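Local structure of outer membrane protein SusF (Bacteroides thetaiotaomicron, 4FE9) at residues A[320-333]-A[336-350]. The protein binds starch at the bacterial cell surface through its carbohydrate-binding modules, ahead of starch import into the periplasm for degradation. Residues are numbered along the deposited sequence; the frame is centred on the assembly and turned at random.
With GLC (alpha-D-glucopyranose), chain C.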
loop_
_atom_site.group_PDB
_atom_site.type_symbol
_atom_site.label_atom_id
_atom_site.label_comp_id
_atom_site.label_asym_id
_atom_site.label_seq_id
_atom_site.Cartn_x
_atom_site.Cartn_y
_atom_site.Cartn_z
ATOM N N GLY A 320 -14.155 1.054 -9.330
ATOM C CA GLY A 320 -13.963 0.099 -10.406
ATOM C C GLY A 320 -12.494 -0.241 -10.560
ATOM O O GLY A 320 -11.870 -0.821 -9.646
ATOM N N PHE A 321 -11.904 0.195 -11.673
ATOM C CA PHE A 321 -10.465 0.051 -11.855
ATOM C C PHE A 321 -9.712 0.881 -10.778
ATOM O O PHE A 321 -10.076 2.025 -10.495
ATOM C CB PHE A 321 -10.065 0.489 -13.278
ATOM C CG PHE A 321 -8.630 0.258 -13.598
ATOM C CD1 PHE A 321 -8.204 -0.975 -14.094
ATOM C CD2 PHE A 321 -7.674 1.253 -13.345
ATOM C CE1 PHE A 321 -6.833 -1.264 -14.232
ATOM C CE2 PHE A 321 -6.319 1.029 -13.632
ATOM C CZ PHE A 321 -5.893 -0.251 -14.056
ATOM N N VAL A 322 -8.773 0.234 -10.092
ATOM C CA VAL A 322 -7.969 0.891 -9.077
ATOM C C VAL A 322 -6.492 0.588 -9.325
ATOM O O VAL A 322 -6.164 -0.286 -10.107
ATOM C CB VAL A 322 -8.344 0.409 -7.631
ATOM C CG1 VAL A 322 -9.822 0.578 -7.372
ATOM C CG2 VAL A 322 -7.930 -1.030 -7.428
ATOM N N ASP A 323 -5.612 1.208 -8.549
ATOM C CA ASP A 323 -4.181 1.085 -8.815
ATOM C C ASP A 323 -3.528 -0.222 -8.341
ATOM O O ASP A 323 -2.670 -0.757 -9.023
ATOM C CB ASP A 323 -3.427 2.294 -8.286
ATOM C CG ASP A 323 -3.038 3.260 -9.393
ATOM O OD1 ASP A 323 -3.904 4.092 -9.788
ATOM O OD2 ASP A 323 -1.897 3.123 -9.937
ATOM N N ALA A 324 -3.952 -0.755 -7.195
ATOM C CA ALA A 324 -3.315 -1.982 -6.682
ATOM C C ALA A 324 -3.974 -3.239 -7.271
ATOM O O ALA A 324 -4.794 -3.926 -6.600
ATOM C CB ALA A 324 -3.316 -2.012 -5.134
ATOM N N ILE A 325 -3.757 -3.442 -8.570
ATOM C CA ILE A 325 -4.093 -4.705 -9.221
ATOM C C ILE A 325 -2.814 -5.364 -9.749
ATOM O O ILE A 325 -2.077 -4.756 -10.503
ATOM C CB ILE A 325 -5.111 -4.485 -10.384
ATOM C CG1 ILE A 325 -6.359 -3.748 -9.867
ATOM C CG2 ILE A 325 -5.495 -5.827 -11.039
ATOM C CD1 ILE A 325 -7.433 -3.491 -10.919
ATOM N N SER A 326 -2.435 -6.457 -9.122
ATOM C CA SER A 326 -1.463 -7.395 -9.664
ATOM C C SER A 326 -1.272 -7.274 -11.189
ATOM O O SER A 326 -2.254 -7.266 -11.951
ATOM C CB SER A 326 -1.926 -8.805 -9.352
ATOM O OG SER A 326 -0.868 -9.571 -8.891
ATOM N N GLN A 327 -0.016 -7.378 -11.635
ATOM C CA GLN A 327 0.255 -7.698 -13.044
ATOM C C GLN A 327 -0.272 -9.098 -13.402
ATOM O O GLN A 327 -0.857 -9.287 -14.474
ATOM C CB GLN A 327 1.763 -7.580 -13.380
ATOM C CG GLN A 327 2.097 -7.659 -14.918
ATOM C CD GLN A 327 1.285 -6.648 -15.762
ATOM O OE1 GLN A 327 1.288 -5.450 -15.495
ATOM N NE2 GLN A 327 0.551 -7.155 -16.741
ATOM N N GLU A 328 -0.118 -10.045 -12.463
ATOM C CA GLU A 328 -0.742 -11.382 -12.564
ATOM C C GLU A 328 -2.204 -11.288 -12.920
ATOM O O GLU A 328 -2.648 -11.889 -13.883
ATOM C CB GLU A 328 -0.595 -12.165 -11.254
ATOM C CG GLU A 328 0.818 -12.620 -10.944
ATOM C CD GLU A 328 1.707 -11.481 -10.347
ATOM O OE1 GLU A 328 1.365 -10.269 -10.508
ATOM O OE2 GLU A 328 2.770 -11.803 -9.768
ATOM N N SER A 329 -2.965 -10.568 -12.105
ATOM C CA SER A 329 -4.383 -10.465 -12.321
ATOM C C SER A 329 -4.611 -9.961 -13.699
ATOM O O SER A 329 -5.596 -10.330 -14.351
ATOM C CB SER A 329 -5.030 -9.493 -11.318
ATOM O OG SER A 329 -4.968 -10.011 -10.019
ATOM N N LYS A 330 -3.862 -8.925 -14.044
ATOM C CA LYS A 330 -4.110 -8.197 -15.280
ATOM C C LYS A 330 -3.872 -9.123 -16.462
ATOM O O LYS A 330 -4.650 -9.132 -17.420
ATOM C CB LYS A 330 -3.184 -6.984 -15.384
ATOM C CG LYS A 330 -3.649 -5.797 -14.616
ATOM C CD LYS A 330 -2.634 -4.710 -14.689
ATOM C CE LYS A 330 -3.206 -3.427 -14.141
ATOM N NZ LYS A 330 -2.131 -2.506 -13.765
ATOM N N ASP A 331 -2.836 -9.948 -16.341
ATOM C CA ASP A 331 -2.487 -10.938 -17.353
ATOM C C ASP A 331 -3.492 -12.066 -17.376
ATOM O O ASP A 331 -3.941 -12.487 -18.448
ATOM C CB ASP A 331 -1.093 -11.512 -17.074
ATOM C CG ASP A 331 0.022 -10.529 -17.414
ATOM O OD1 ASP A 331 1.181 -10.794 -17.041
ATOM O OD2 ASP A 331 -0.277 -9.463 -17.995
ATOM N N LEU A 332 -3.788 -12.626 -16.201
ATOM C CA LEU A 332 -4.667 -13.787 -16.134
ATOM C C LEU A 332 -6.029 -13.497 -16.764
ATOM O O LEU A 332 -6.547 -14.304 -17.548
ATOM C CB LEU A 332 -4.821 -14.279 -14.689
ATOM C CG LEU A 332 -5.822 -15.428 -14.546
ATOM C CD1 LEU A 332 -5.232 -16.715 -15.113
ATOM C CD2 LEU A 332 -6.273 -15.612 -13.063
ATOM N N ALA A 333 -6.584 -12.321 -16.492
ATOM C CA ALA A 333 -7.975 -12.048 -16.869
ATOM C C ALA A 333 -8.079 -10.981 -17.936
ATOM O O ALA A 333 -9.178 -10.579 -18.334
ATOM C CB ALA A 333 -8.806 -11.639 -15.620
ATOM N N SER A 336 -8.466 -4.276 -17.694
ATOM C CA SER A 336 -8.050 -2.919 -17.987
ATOM C C SER A 336 -9.028 -1.881 -17.479
ATOM O O SER A 336 -10.153 -2.203 -17.067
ATOM C CB SER A 336 -7.842 -2.738 -19.512
ATOM O OG SER A 336 -9.094 -2.731 -20.198
ATOM N N ASP A 337 -8.644 -0.619 -17.647
ATOM C CA ASP A 337 -9.427 0.499 -17.183
ATOM C C ASP A 337 -10.251 1.008 -18.340
ATOM O O ASP A 337 -9.751 1.151 -19.447
ATOM C CB ASP A 337 -8.479 1.597 -16.677
ATOM C CG ASP A 337 -9.203 2.842 -16.208
ATOM O OD1 ASP A 337 -10.461 2.887 -16.241
ATOM O OD2 ASP A 337 -8.497 3.792 -15.799
ATOM N N GLU A 338 -11.530 1.218 -18.106
ATOM C CA GLU A 338 -12.398 1.697 -19.145
ATOM C C GLU A 338 -13.311 2.784 -18.606
ATOM O O GLU A 338 -14.384 2.495 -18.077
ATOM C CB GLU A 338 -13.207 0.535 -19.731
ATOM C CG GLU A 338 -14.162 0.927 -20.830
ATOM C CD GLU A 338 -13.478 1.033 -22.191
ATOM O OE1 GLU A 338 -12.290 0.623 -22.303
ATOM O OE2 GLU A 338 -14.116 1.559 -23.137
ATOM N N GLY A 339 -12.816 4.028 -18.626
ATOM C CA GLY A 339 -13.490 5.152 -17.975
ATOM C C GLY A 339 -13.715 4.930 -16.479
ATOM O O GLY A 339 -14.742 5.338 -15.930
ATOM N N GLY A 340 -12.771 4.251 -15.825
ATOM C CA GLY A 340 -12.843 4.035 -14.373
ATOM C C GLY A 340 -13.613 2.774 -14.006
ATOM O O GLY A 340 -13.599 2.348 -12.853
ATOM N N ASN A 341 -14.304 2.190 -14.991
ATOM C CA ASN A 341 -14.847 0.846 -14.866
ATOM C C ASN A 341 -13.735 -0.143 -14.924
ATOM O O ASN A 341 -12.746 0.079 -15.623
ATOM C CB ASN A 341 -15.801 0.547 -16.015
ATOM C CG ASN A 341 -17.068 1.349 -15.952
ATOM O OD1 ASN A 341 -17.355 2.013 -14.959
ATOM N ND2 ASN A 341 -17.897 1.205 -16.975
ATOM N N LEU A 342 -13.930 -1.297 -14.291
ATOM C CA LEU A 342 -13.036 -2.407 -14.489
ATOM C C LEU A 342 -13.522 -3.329 -15.611
ATOM O O LEU A 342 -14.643 -3.887 -15.548
ATOM C CB LEU A 342 -12.851 -3.196 -13.202
ATOM C CG LEU A 342 -11.925 -4.395 -13.322
ATOM C CD1 LEU A 342 -10.513 -3.957 -13.614
ATOM C CD2 LEU A 342 -11.968 -5.267 -12.088
ATOM N N LYS A 343 -12.684 -3.486 -16.632
ATOM C CA LYS A 343 -13.052 -4.257 -17.817
ATOM C C LYS A 343 -12.317 -5.580 -17.831
ATOM O O LYS A 343 -11.105 -5.639 -17.616
ATOM C CB LYS A 343 -12.756 -3.464 -19.103
ATOM C CG LYS A 343 -12.817 -4.310 -20.406
ATOM C CD LYS A 343 -13.116 -3.429 -21.625
ATOM C CE LYS A 343 -12.374 -3.928 -22.864
ATOM N NZ LYS A 343 -12.236 -2.837 -23.901
ATOM N N VAL A 344 -13.067 -6.656 -17.985
ATOM C CA VAL A 344 -12.469 -7.949 -18.039
ATOM C C VAL A 344 -12.342 -8.347 -19.518
ATOM O O VAL A 344 -13.296 -8.190 -20.283
ATOM C CB VAL A 344 -13.342 -9.002 -17.291
ATOM C CG1 VAL A 344 -12.655 -10.342 -17.304
ATOM C CG2 VAL A 344 -13.607 -8.541 -15.848
ATOM N N GLY A 345 -11.147 -8.758 -19.923
ATOM C CA GLY A 345 -10.869 -8.960 -21.354
ATOM C C GLY A 345 -10.988 -10.408 -21.819
ATOM O O GLY A 345 -11.365 -10.672 -22.978
ATOM N N ILE A 346 -10.575 -11.331 -20.945
ATOM C CA ILE A 346 -10.594 -12.759 -21.215
ATOM C C ILE A 346 -11.783 -13.452 -20.477
ATOM O O ILE A 346 -11.791 -13.538 -19.223
ATOM C CB ILE A 346 -9.283 -13.377 -20.732
ATOM C CG1 ILE A 346 -8.095 -12.668 -21.392
ATOM C CG2 ILE A 346 -9.268 -14.873 -20.942
ATOM C CD1 ILE A 346 -6.779 -13.202 -20.988
ATOM N N ALA A 347 -12.729 -14.012 -21.247
ATOM C CA ALA A 347 -13.923 -14.659 -20.661
ATOM C C ALA A 347 -13.534 -15.836 -19.784
ATOM O O ALA A 347 -12.490 -16.438 -19.979
ATOM C CB ALA A 347 -14.913 -15.104 -21.760
ATOM N N GLY A 348 -14.310 -16.071 -18.729
ATOM C CA GLY A 348 -14.054 -17.227 -17.855
ATOM C C GLY A 348 -14.620 -17.065 -16.449
ATOM O O GLY A 348 -15.257 -16.052 -16.135
ATOM N N TRP A 349 -14.546 -18.151 -15.677
ATOM C CA TRP A 349 -14.797 -18.131 -14.235
ATOM C C TRP A 349 -13.565 -17.646 -13.516
ATOM O O TRP A 349 -12.475 -18.177 -13.729
ATOM C CB TRP A 349 -15.178 -19.548 -13.733
ATOM C CG TRP A 349 -16.590 -19.982 -14.159
ATOM C CD1 TRP A 349 -16.932 -20.704 -15.272
ATOM C CD2 TRP A 349 -17.826 -19.662 -13.500
ATOM N NE1 TRP A 349 -18.310 -20.745 -15.404
ATOM C CE2 TRP A 349 -18.871 -20.227 -14.267
ATOM C CE3 TRP A 349 -18.145 -19.004 -12.305
ATOM C CZ2 TRP A 349 -20.210 -20.109 -13.904
ATOM C CZ3 TRP A 349 -19.469 -18.917 -11.931
ATOM C CH2 TRP A 349 -20.490 -19.463 -12.730
ATOM N N TYR A 350 -13.753 -16.707 -12.584
ATOM C CA TYR A 350 -12.649 -16.185 -11.773
ATOM C C TYR A 350 -13.047 -16.108 -10.294
ATOM O O TYR A 350 -14.171 -15.770 -9.978
ATOM C CB TYR A 350 -12.273 -14.781 -12.262
ATOM C CG TYR A 350 -11.754 -14.751 -13.705
ATOM C CD1 TYR A 350 -10.494 -15.220 -14.014
ATOM C CD2 TYR A 350 -12.537 -14.262 -14.734
ATOM C CE1 TYR A 350 -10.027 -15.215 -15.324
ATOM C CE2 TYR A 350 -12.069 -14.233 -16.044
ATOM C CZ TYR A 350 -10.808 -14.695 -16.322
ATOM O OH TYR A 350 -10.341 -14.693 -17.634
HETATM C C1 GLC C . -22.185 3.308 -14.273
HETATM C C2 GLC C . -21.039 2.958 -15.195
HETATM C C3 GLC C . -21.187 3.673 -16.549
HETATM C C4 GLC C . -22.537 3.384 -17.169
HETATM C C5 GLC C . -23.611 3.810 -16.172
HETATM C C6 GLC C . -25.008 3.483 -16.688
HETATM O O2 GLC C . -19.857 3.442 -14.573
HETATM O O3 GLC C . -20.146 3.256 -17.435
HETATM O O4 GLC C . -22.662 4.140 -18.387
HETATM O O5 GLC C . -23.441 3.110 -14.940
HETATM O O6 GLC C . -25.957 4.160 -15.866
#
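Phe321 and Ala333 hold residues 320-333 against the hairpin of strands 336-338 and 341-343 and the loop that follows it through three backbone hydrogen bonds, illustrating how a loop and the short helix after it pack on the edge of the beta-sheet of the second carbohydrate-binding module. At the hairpin, Phe321 N donates to Gly340 O (3.0 Å), approaching from above the carbonyl plane. At the helix end, Ala333 O accepts twice: Gly345 N lies in its carbonyl plane, whereas Ile346 N comes from above that plane in a straighter bond (168° at the hydrogen).

CH-pi packing accompanies the bonds at both ends. Asp337 CB lies over one face of the Phe321 ring, 3.5 Å from its centroid, with the carboxylate only 9° from the ring plane; Phe321 CG, anti to its own N (chi1 -175°), lays the ring over Asp337. Gly340 N bonds Asp337 OD1 on its syn lone pair, fixing that carboxylate in an Asx motif. Ala333 CB similarly covers a face of Tyr350.

Apolar contacts fill in between: Leu342 CD1 meets the Phe321 ring edge at CD1 (3.8 Å) and also Ile325 CD1, while Phe365 of strand 360-366 touches Leu342 and Ala333. A serine at Phe321 would probably leave Asp337 CB and Leu342 CD1 without their aromatic partner.

Backbone bonds and ring packing thus fix the hairpin, while Asn341, directed away from that packing, is left to bind sugar: OD1 accepts from glucose O2, and ND2 donates to glucose O3 and also bonds Gln306 OE1.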